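Local atomic coordinates of PAN2-PAN3 deadenylation complex catalytic subunit pan2 (Neurospora crassa, PDB entry 4CZW), a protein that serves as the catalytic exonuclease subunit of the Pan2-Pan3 complex, which shortens the poly(A) tails of messenger RNA. Residues T321-E333 / W384-N398. Numbering follows the deposited sequence.
Sequences TVYSLVGTVVNVE and WKMPVVVMFQVKAAN
Ser324 and Gln393 form a hydrogen-bonded pair where strands 321-333 and 385-394 run antiparallel in a mixed sheet: Ser324 N reaches Gln393 O at 2.7 Å, and Gln393 N returns to Ser324 O. Next along comes Tyr323. Tyr323 CB sits beside Gln393 O and 4.1 Å from Phe392 CD1. CG is held beside the backbone N (chi1 -76°), which sends the ring along Val394: Tyr323 CD2 lies 3.6 Å from Val394 N, and CE2 and CZ run under Val394 CG1, a CH-pi contact over the ring face. OH finishes on the carbonyl of Pro264. Leu325 repeats the theme, its CD1 over one face of Phe392, 4.1 Å from the ring centroid. Farther on, Val388 and Val389 both face Val329 in a classic beta bulge; Val329 O takes a bond from Val388 N at 2.7 Å and a weak one from Val389 N. Val329 and Met391 pack on helix 51-58.

Past the strand end, the chain makes a short 3-10 turn and brings Asn398 back. Asn398 ND2 donates to Ser324 OG at 2.9 Å, close to the amide plane, while Asn398 OD1 accepts from Gln393 NE2 at 2.8 Å. An alanine here would remove both bonds and is likely to leave the Ser324 hydroxyl without this donor and the Gln393 amide freer to turn. In this buried strand pair of the pseudo-ubiquitin-hydrolase domain, thought to be a catalytically inactive scaffold, backbone bonds set the register, apolar side chains do most of the packing beside them, and one amide ties the returning chain to both strands.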
loop_
_atom_site.group_PDB
_atom_site.type_symbol
_atom_site.label_atom_id
_atom_site.label_comp_id
_atom_site.label_asym_id
_atom_site.label_seq_id
_atom_site.Cartn_x
_atom_site.Cartn_y
_atom_site.Cartn_z
ATOM N N THR A 321 -18.844 -14.360 -16.923
ATOM C CA THR A 321 -18.102 -14.070 -15.706
ATOM C C THR A 321 -18.541 -12.727 -15.144
ATOM O O THR A 321 -18.253 -11.680 -15.728
ATOM C CB THR A 321 -16.584 -14.044 -15.951
ATOM O OG1 THR A 321 -16.173 -15.265 -16.580
ATOM C CG2 THR A 321 -15.841 -13.876 -14.637
ATOM N N VAL A 322 -19.247 -12.766 -14.017
ATOM C CA VAL A 322 -19.770 -11.560 -13.390
ATOM C C VAL A 322 -18.685 -10.816 -12.616
ATOM O O VAL A 322 -18.027 -11.384 -11.744
ATOM C CB VAL A 322 -20.936 -11.892 -12.443
ATOM C CG1 VAL A 322 -21.406 -10.646 -11.704
ATOM C CG2 VAL A 322 -22.085 -12.523 -13.220
ATOM N N TYR A 323 -18.500 -9.543 -12.948
ATOM C CA TYR A 323 -17.518 -8.705 -12.270
ATOM C C TYR A 323 -18.204 -7.697 -11.355
ATOM O O TYR A 323 -19.259 -7.159 -11.690
ATOM C CB TYR A 323 -16.633 -7.979 -13.287
ATOM C CG TYR A 323 -15.579 -8.855 -13.927
ATOM C CD1 TYR A 323 -15.901 -9.725 -14.961
ATOM C CD2 TYR A 323 -14.257 -8.806 -13.501
ATOM C CE1 TYR A 323 -14.939 -10.525 -15.548
ATOM C CE2 TYR A 323 -13.288 -9.601 -14.082
ATOM C CZ TYR A 323 -13.635 -10.458 -15.105
ATOM O OH TYR A 323 -12.671 -11.252 -15.685
ATOM N N SER A 324 -17.602 -7.450 -10.197
ATOM C CA SER A 324 -18.127 -6.465 -9.261
ATOM C C SER A 324 -17.249 -5.221 -9.247
ATOM O O SER A 324 -16.024 -5.314 -9.304
ATOM C CB SER A 324 -18.231 -7.055 -7.853
ATOM O OG SER A 324 -19.181 -8.105 -7.810
ATOM N N LEU A 325 -17.884 -4.056 -9.183
ATOM C CA LEU A 325 -17.154 -2.797 -9.121
ATOM C C LEU A 325 -16.591 -2.572 -7.724
ATOM O O LEU A 325 -17.339 -2.451 -6.755
ATOM C CB LEU A 325 -18.060 -1.631 -9.519
ATOM C CG LEU A 325 -17.449 -0.233 -9.413
ATOM C CD1 LEU A 325 -16.250 -0.097 -10.337
ATOM C CD2 LEU A 325 -18.493 0.827 -9.720
ATOM N N VAL A 326 -15.266 -2.523 -7.627
ATOM C CA VAL A 326 -14.605 -2.312 -6.346
ATOM C C VAL A 326 -14.570 -0.832 -5.984
ATOM O O VAL A 326 -15.018 -0.437 -4.907
ATOM C CB VAL A 326 -13.166 -2.861 -6.353
ATOM C CG1 VAL A 326 -12.459 -2.509 -5.056
ATOM C CG2 VAL A 326 -13.175 -4.365 -6.571
ATOM N N GLY A 327 -14.040 -0.016 -6.888
ATOM C CA GLY A 327 -13.931 1.410 -6.643
ATOM C C GLY A 327 -13.513 2.203 -7.865
ATOM O O GLY A 327 -13.428 1.666 -8.970
ATOM N N THR A 328 -13.247 3.490 -7.660
ATOM C CA THR A 328 -12.892 4.382 -8.757
ATOM C C THR A 328 -11.910 5.465 -8.318
ATOM O O THR A 328 -12.142 6.161 -7.329
ATOM C CB THR A 328 -14.142 5.063 -9.351
ATOM O OG1 THR A 328 -15.066 4.067 -9.808
ATOM C CG2 THR A 328 -13.760 5.965 -10.514
ATOM N N VAL A 329 -10.812 5.600 -9.055
ATOM C CA VAL A 329 -9.906 6.726 -8.867
ATOM C C VAL A 329 -10.481 7.938 -9.590
ATOM O O VAL A 329 -10.627 7.928 -10.813
ATOM C CB VAL A 329 -8.490 6.426 -9.390
ATOM C CG1 VAL A 329 -7.631 7.682 -9.347
ATOM C CG2 VAL A 329 -7.853 5.310 -8.580
ATOM N N VAL A 330 -10.811 8.978 -8.831
ATOM C CA VAL A 330 -11.539 10.118 -9.377
ATOM C C VAL A 330 -10.705 11.397 -9.398
ATOM O O VAL A 330 -10.074 11.756 -8.404
ATOM C CB VAL A 330 -12.828 10.378 -8.571
ATOM C CG1 VAL A 330 -13.591 11.555 -9.152
ATOM C CG2 VAL A 330 -13.698 9.131 -8.550
ATOM N N ASN A 331 -10.708 12.080 -10.539
ATOM C CA ASN A 331 -10.039 13.368 -10.664
ATOM C C ASN A 331 -10.965 14.504 -10.251
ATOM O O ASN A 331 -12.093 14.601 -10.735
ATOM C CB ASN A 331 -9.546 13.585 -12.096
ATOM C CG ASN A 331 -8.732 14.857 -12.247
ATOM O OD1 ASN A 331 -7.520 14.859 -12.034
ATOM N ND2 ASN A 331 -9.396 15.945 -12.621
ATOM N N VAL A 332 -10.487 15.360 -9.354
ATOM C CA VAL A 332 -11.278 16.483 -8.867
ATOM C C VAL A 332 -10.625 17.813 -9.227
ATOM O O VAL A 332 -9.517 18.110 -8.783
ATOM C CB VAL A 332 -11.477 16.414 -7.342
ATOM C CG1 VAL A 332 -12.213 17.648 -6.848
ATOM C CG2 VAL A 332 -12.229 15.147 -6.961
ATOM N N GLU A 333 -11.321 18.611 -10.031
ATOM C CA GLU A 333 -10.800 19.901 -10.470
ATOM C C GLU A 333 -11.271 21.040 -9.572
ATOM O O GLU A 333 -12.383 21.012 -9.046
ATOM C CB GLU A 333 -11.214 20.182 -11.917
ATOM C CG GLU A 333 -10.692 19.179 -12.930
ATOM C CD GLU A 333 -11.111 19.515 -14.347
ATOM O OE1 GLU A 333 -11.740 20.576 -14.545
ATOM O OE2 GLU A 333 -10.813 18.719 -15.263
ATOM N N TRP A 384 -16.163 19.138 -12.768
ATOM C CA TRP A 384 -15.046 18.930 -11.852
ATOM C C TRP A 384 -14.807 17.475 -11.435
ATOM O O TRP A 384 -13.703 17.128 -11.014
ATOM C CB TRP A 384 -15.243 19.788 -10.598
ATOM C CG TRP A 384 -16.501 19.488 -9.834
ATOM C CD1 TRP A 384 -17.733 20.042 -10.029
ATOM C CD2 TRP A 384 -16.643 18.567 -8.746
ATOM N NE1 TRP A 384 -18.635 19.519 -9.132
ATOM C CE2 TRP A 384 -17.990 18.611 -8.334
ATOM C CE3 TRP A 384 -15.764 17.707 -8.082
ATOM C CZ2 TRP A 384 -18.477 17.830 -7.288
ATOM C CZ3 TRP A 384 -16.248 16.933 -7.045
ATOM C CH2 TRP A 384 -17.593 16.999 -6.658
ATOM N N LYS A 385 -15.822 16.623 -11.546
ATOM C CA LYS A 385 -15.680 15.245 -11.077
ATOM C C LYS A 385 -15.722 14.220 -12.207
ATOM O O LYS A 385 -16.787 13.919 -12.745
ATOM C CB LYS A 385 -16.764 14.917 -10.048
ATOM C CG LYS A 385 -16.515 13.615 -9.305
ATOM C CD LYS A 385 -17.690 13.221 -8.432
ATOM C CE LYS A 385 -17.449 11.876 -7.773
ATOM N NZ LYS A 385 -18.665 11.381 -7.076
HETATM N N MSE A 386 -14.557 13.670 -12.543
HETATM C CA MSE A 386 -14.447 12.685 -13.614
HETATM C C MSE A 386 -13.584 11.489 -13.207
HETATM O O MSE A 386 -12.535 11.655 -12.587
HETATM C CB MSE A 386 -13.878 13.335 -14.877
HETATM C CG MSE A 386 -14.897 14.128 -15.678
HETATM SE SE MSE A 386 -16.168 12.960 -16.586
HETATM C CE MSE A 386 -17.833 13.690 -15.888
ATOM N N PRO A 387 -14.028 10.274 -13.566
ATOM C CA PRO A 387 -13.304 9.041 -13.243
ATOM C C PRO A 387 -12.055 8.856 -14.101
ATOM O O PRO A 387 -12.063 9.193 -15.284
ATOM C CB PRO A 387 -14.333 7.949 -13.539
ATOM C CG PRO A 387 -15.177 8.532 -14.614
ATOM C CD PRO A 387 -15.269 10.003 -14.314
ATOM N N VAL A 388 -10.995 8.324 -13.502
ATOM C CA VAL A 388 -9.744 8.103 -14.215
ATOM C C VAL A 388 -9.445 6.613 -14.342
ATOM O O VAL A 388 -9.210 6.108 -15.439
ATOM C CB VAL A 388 -8.564 8.800 -13.514
ATOM C CG1 VAL A 388 -7.269 8.535 -14.263
ATOM C CG2 VAL A 388 -8.823 10.292 -13.406
ATOM N N VAL A 389 -9.456 5.917 -13.210
ATOM C CA VAL A 389 -9.235 4.477 -13.194
ATOM C C VAL A 389 -10.425 3.763 -12.560
ATOM O O VAL A 389 -10.875 4.132 -11.475
ATOM C CB VAL A 389 -7.949 4.105 -12.429
ATOM C CG1 VAL A 389 -7.698 2.605 -12.508
ATOM C CG2 VAL A 389 -6.759 4.875 -12.979
ATOM N N VAL A 390 -10.935 2.745 -13.246
ATOM C CA VAL A 390 -12.065 1.969 -12.748
ATOM C C VAL A 390 -11.636 0.530 -12.479
ATOM O O VAL A 390 -11.017 -0.108 -13.331
ATOM C CB VAL A 390 -13.239 1.987 -13.742
ATOM C CG1 VAL A 390 -14.389 1.142 -13.225
ATOM C CG2 VAL A 390 -13.697 3.415 -13.990
HETATM N N MSE A 391 -11.967 0.020 -11.296
HETATM C CA MSE A 391 -11.496 -1.297 -10.879
HETATM C C MSE A 391 -12.622 -2.314 -10.715
HETATM O O MSE A 391 -13.520 -2.137 -9.892
HETATM C CB MSE A 391 -10.721 -1.184 -9.566
HETATM C CG MSE A 391 -10.014 -2.461 -9.144
HETATM SE SE MSE A 391 -8.408 -2.817 -10.193
HETATM C CE MSE A 391 -7.332 -1.287 -9.638
ATOM N N PHE A 392 -12.559 -3.382 -11.504
ATOM C CA PHE A 392 -13.480 -4.503 -11.364
ATOM C C PHE A 392 -12.730 -5.757 -10.934
ATOM O O PHE A 392 -11.553 -5.927 -11.254
ATOM C CB PHE A 392 -14.219 -4.776 -12.677
ATOM C CG PHE A 392 -15.319 -3.801 -12.979
ATOM C CD1 PHE A 392 -16.598 -4.004 -12.485
ATOM C CD2 PHE A 392 -15.081 -2.692 -13.771
ATOM C CE1 PHE A 392 -17.615 -3.112 -12.767
ATOM C CE2 PHE A 392 -16.095 -1.797 -14.059
ATOM C CZ PHE A 392 -17.362 -2.006 -13.554
ATOM N N GLN A 393 -13.413 -6.630 -10.203
ATOM C CA GLN A 393 -12.888 -7.959 -9.923
ATOM C C GLN A 393 -14.028 -8.962 -10.019
ATOM O O GLN A 393 -15.197 -8.589 -9.920
ATOM C CB GLN A 393 -12.224 -8.024 -8.544
ATOM C CG GLN A 393 -13.181 -8.291 -7.393
ATOM C CD GLN A 393 -12.478 -8.867 -6.177
ATOM O OE1 GLN A 393 -11.249 -8.916 -6.122
ATOM N NE2 GLN A 393 -13.257 -9.312 -5.199
ATOM N N VAL A 394 -13.688 -10.231 -10.226
ATOM C CA VAL A 394 -14.698 -11.275 -10.343
ATOM C C VAL A 394 -15.513 -11.373 -9.054
ATOM O O VAL A 394 -14.959 -11.364 -7.954
ATOM C CB VAL A 394 -14.065 -12.641 -10.682
ATOM C CG1 VAL A 394 -13.559 -12.641 -12.115
ATOM C CG2 VAL A 394 -12.934 -12.970 -9.723
ATOM N N LYS A 395 -16.832 -11.447 -9.202
ATOM C CA LYS A 395 -17.744 -11.431 -8.062
ATOM C C LYS A 395 -17.539 -12.639 -7.152
ATOM O O LYS A 395 -17.821 -12.582 -5.956
ATOM C CB LYS A 395 -19.196 -11.376 -8.546
ATOM C CG LYS A 395 -20.219 -11.179 -7.437
ATOM C CD LYS A 395 -21.627 -11.069 -7.995
ATOM C CE LYS A 395 -22.642 -10.838 -6.886
ATOM N NZ LYS A 395 -24.021 -10.674 -7.424
ATOM N N ALA A 396 -17.036 -13.728 -7.725
ATOM C CA ALA A 396 -16.771 -14.941 -6.961
ATOM C C ALA A 396 -15.643 -14.730 -5.954
ATOM O O ALA A 396 -15.502 -15.493 -4.999
ATOM C CB ALA A 396 -16.437 -16.092 -7.897
ATOM N N ALA A 397 -14.844 -13.691 -6.174
ATOM C CA ALA A 397 -13.711 -13.396 -5.302
ATOM C C ALA A 397 -14.091 -12.442 -4.174
ATOM O O ALA A 397 -13.275 -12.151 -3.300
ATOM C CB ALA A 397 -12.562 -12.820 -6.112
ATOM N N ASN A 398 -15.327 -11.953 -4.197
ATOM C CA ASN A 398 -15.807 -11.065 -3.144
ATOM C C ASN A 398 -15.874 -11.774 -1.796
ATOM O O ASN A 398 -16.165 -12.969 -1.731
ATOM C CB ASN A 398 -17.182 -10.496 -3.501
ATOM C CG ASN A 398 -17.126 -9.510 -4.650
ATOM O OD1 ASN A 398 -16.064 -8.980 -4.977
ATOM N ND2 ASN A 398 -18.275 -9.250 -5.262
HETATM O O HOH W 1 -17.334 -14.293 -11.104
#